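Local atomic coordinates of uncharacterized HTH-type transcriptional regulator SAR2349 (Staphylococcus aureus, PDB entry 4EM2), a protein that probably binds DNA as a MarR-family transcriptional regulator, and binds salicylate. Residues Leu107-Asn112 with Thr123-Gly128. Numbering follows the deposited sequence.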
loop_
_atom_site.group_PDB
_atom_site.type_symbol
_atom_site.label_atom_id
_atom_site.label_comp_id
_atom_site.label_asym_id
_atom_site.label_seq_id
_atom_site.Cartn_x
_atom_site.Cartn_y
_atom_site.Cartn_z
ATOM N N LEU A 107 -14.310 8.192 0.648
ATOM C CA LEU A 107 -12.988 8.263 0.008
ATOM C C LEU A 107 -13.016 7.698 -1.409
ATOM O O LEU A 107 -12.129 7.985 -2.216
ATOM C CB LEU A 107 -11.953 7.485 0.850
ATOM C CG LEU A 107 -11.739 8.140 2.221
ATOM C CD1 LEU A 107 -10.835 7.242 3.089
ATOM C CD2 LEU A 107 -11.119 9.510 2.032
ATOM N N ILE A 108 -14.033 6.880 -1.690
ATOM C CA ILE A 108 -14.166 6.298 -3.010
ATOM C C ILE A 108 -15.626 6.224 -3.382
ATOM O O ILE A 108 -16.497 6.088 -2.521
ATOM C CB ILE A 108 -13.572 4.844 -3.165
ATOM C CG1 ILE A 108 -14.387 3.868 -2.351
ATOM C CG2 ILE A 108 -12.063 4.795 -2.829
ATOM C CD1 ILE A 108 -13.988 2.347 -2.634
ATOM N N THR A 109 -15.874 6.314 -4.685
ATOM C CA THR A 109 -17.238 6.260 -5.186
ATOM C C THR A 109 -17.394 5.031 -6.087
ATOM O O THR A 109 -16.484 4.662 -6.804
ATOM C CB THR A 109 -17.583 7.525 -5.986
ATOM O OG1 THR A 109 -16.458 7.893 -6.804
ATOM C CG2 THR A 109 -17.899 8.673 -5.054
ATOM N N VAL A 110 -18.584 4.456 -6.048
ATOM C CA VAL A 110 -18.925 3.270 -6.789
ATOM C C VAL A 110 -19.846 3.584 -7.974
ATOM O O VAL A 110 -20.887 4.200 -7.808
ATOM C CB VAL A 110 -19.699 2.283 -5.872
ATOM C CG1 VAL A 110 -20.010 1.007 -6.620
ATOM C CG2 VAL A 110 -18.919 2.007 -4.606
ATOM N N GLU A 111 -19.475 3.151 -9.164
ATOM C CA GLU A 111 -20.337 3.338 -10.315
ATOM C C GLU A 111 -21.715 2.776 -9.939
ATOM O O GLU A 111 -21.812 1.647 -9.448
ATOM C CB GLU A 111 -19.814 2.528 -11.490
ATOM C CG GLU A 111 -20.874 2.265 -12.523
ATOM C CD GLU A 111 -20.554 1.089 -13.429
ATOM O OE1 GLU A 111 -21.331 0.882 -14.382
ATOM O OE2 GLU A 111 -19.542 0.373 -13.187
ATOM N N ASN A 112 -22.775 3.552 -10.131
ATOM C CA ASN A 112 -24.108 3.029 -9.835
ATOM C C ASN A 112 -24.547 2.216 -11.073
ATOM O O ASN A 112 -24.652 2.740 -12.182
ATOM C CB ASN A 112 -25.083 4.177 -9.546
ATOM C CG ASN A 112 -25.038 5.256 -10.607
ATOM O OD1 ASN A 112 -25.728 6.284 -10.493
ATOM N ND2 ASN A 112 -24.208 5.039 -11.648
ATOM N N THR A 123 -13.638 4.645 -8.160
ATOM C CA THR A 123 -12.702 5.738 -8.343
ATOM C C THR A 123 -12.645 6.552 -7.062
ATOM O O THR A 123 -13.569 6.487 -6.254
ATOM C CB THR A 123 -13.166 6.711 -9.459
ATOM O OG1 THR A 123 -14.516 7.077 -9.187
ATOM C CG2 THR A 123 -13.018 6.073 -10.837
ATOM N N LEU A 124 -11.585 7.345 -6.900
ATOM C CA LEU A 124 -11.472 8.161 -5.688
ATOM C C LEU A 124 -12.404 9.318 -5.761
ATOM O O LEU A 124 -12.633 9.860 -6.841
ATOM C CB LEU A 124 -10.077 8.776 -5.521
ATOM C CG LEU A 124 -8.799 7.903 -5.355
ATOM C CD1 LEU A 124 -7.797 8.626 -4.477
ATOM C CD2 LEU A 124 -9.108 6.566 -4.806
ATOM N N THR A 125 -12.937 9.708 -4.612
ATOM C CA THR A 125 -13.760 10.945 -4.539
ATOM C C THR A 125 -12.757 12.095 -4.355
ATOM O O THR A 125 -11.565 11.860 -4.113
ATOM C CB THR A 125 -14.568 10.991 -3.282
ATOM O OG1 THR A 125 -13.626 10.944 -2.185
ATOM C CG2 THR A 125 -15.559 9.808 -3.231
ATOM N N PRO A 126 -13.219 13.364 -4.436
ATOM C CA PRO A 126 -12.266 14.490 -4.253
ATOM C C PRO A 126 -11.549 14.437 -2.875
ATOM O O PRO A 126 -10.359 14.815 -2.732
ATOM C CB PRO A 126 -13.149 15.736 -4.381
ATOM C CG PRO A 126 -14.218 15.279 -5.464
ATOM C CD PRO A 126 -14.514 13.813 -5.009
ATOM N N LYS A 127 -12.298 14.032 -1.857
ATOM C CA LYS A 127 -11.740 13.880 -0.506
ATOM C C LYS A 127 -10.657 12.802 -0.571
ATOM O O LYS A 127 -9.547 12.962 -0.034
ATOM C CB LYS A 127 -12.852 13.427 0.427
ATOM C CG LYS A 127 -12.446 13.359 1.902
ATOM C CD LYS A 127 -13.627 12.856 2.764
ATOM C CE LYS A 127 -13.172 12.521 4.161
ATOM N NZ LYS A 127 -14.214 11.732 4.916
ATOM N N GLY A 128 -10.966 11.715 -1.255
ATOM C CA GLY A 128 -10.007 10.642 -1.407
ATOM C C GLY A 128 -8.702 11.126 -2.031
ATOM O O GLY A 128 -7.576 10.768 -1.555
HETATM O O HOH W 1 -16.358 5.162 -10.010
#
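The flat peptide carbonyl of Thr-123 takes two donors from Thr-109: the backbone N arrives almost straight on to the oxygen at 2.8 Å from Thr-123 O, while the hydroxyl OG1, 3.3 Å from that oxygen, sits above the carbonyl plane. The carbonyl of Thr-109 is met in its own plane by Thr-123 N, completing the hydrogen-bonded pair of the antiparallel β hairpin that forms the wing of this winged helix-turn-helix fold. The carbonyl of Leu-107 is engaged over a face instead: Thr-125 N reaches Leu-107 O at 3.1 Å from 55° out of the plane, just where the second strand gives way to helix 126-148.

Thr-109 and Thr-123 share one face of the hairpin, and a water bridges Thr-109 O and Thr-123 OG1. Ile-108 and Leu-124, the non-hydrogen-bonded pair, point apart, yet the branch methyl CG2 of Ile-108 still touches Leu-124 CD2 at 4.0 Å. Both side chains pack on Leu-70 and Ile-73 of helix 64-76, joining the hairpin to that helix. Further along, Val-110 touches a bound salicylate.

At the base of the hairpin, the CD2 methyl of Leu-107 rests against the first turn of the helix, 3.8 Å from Gly-128 CA. Thr-125 is the N-cap; its chi1 of 59° places OG1 at the opening turn of the helix, where OG1 also hydrogen-bonds Asp-106 O. That same OG1 accepts Gly-128 N at 2.9 Å, with an N-H...O angle of 162°.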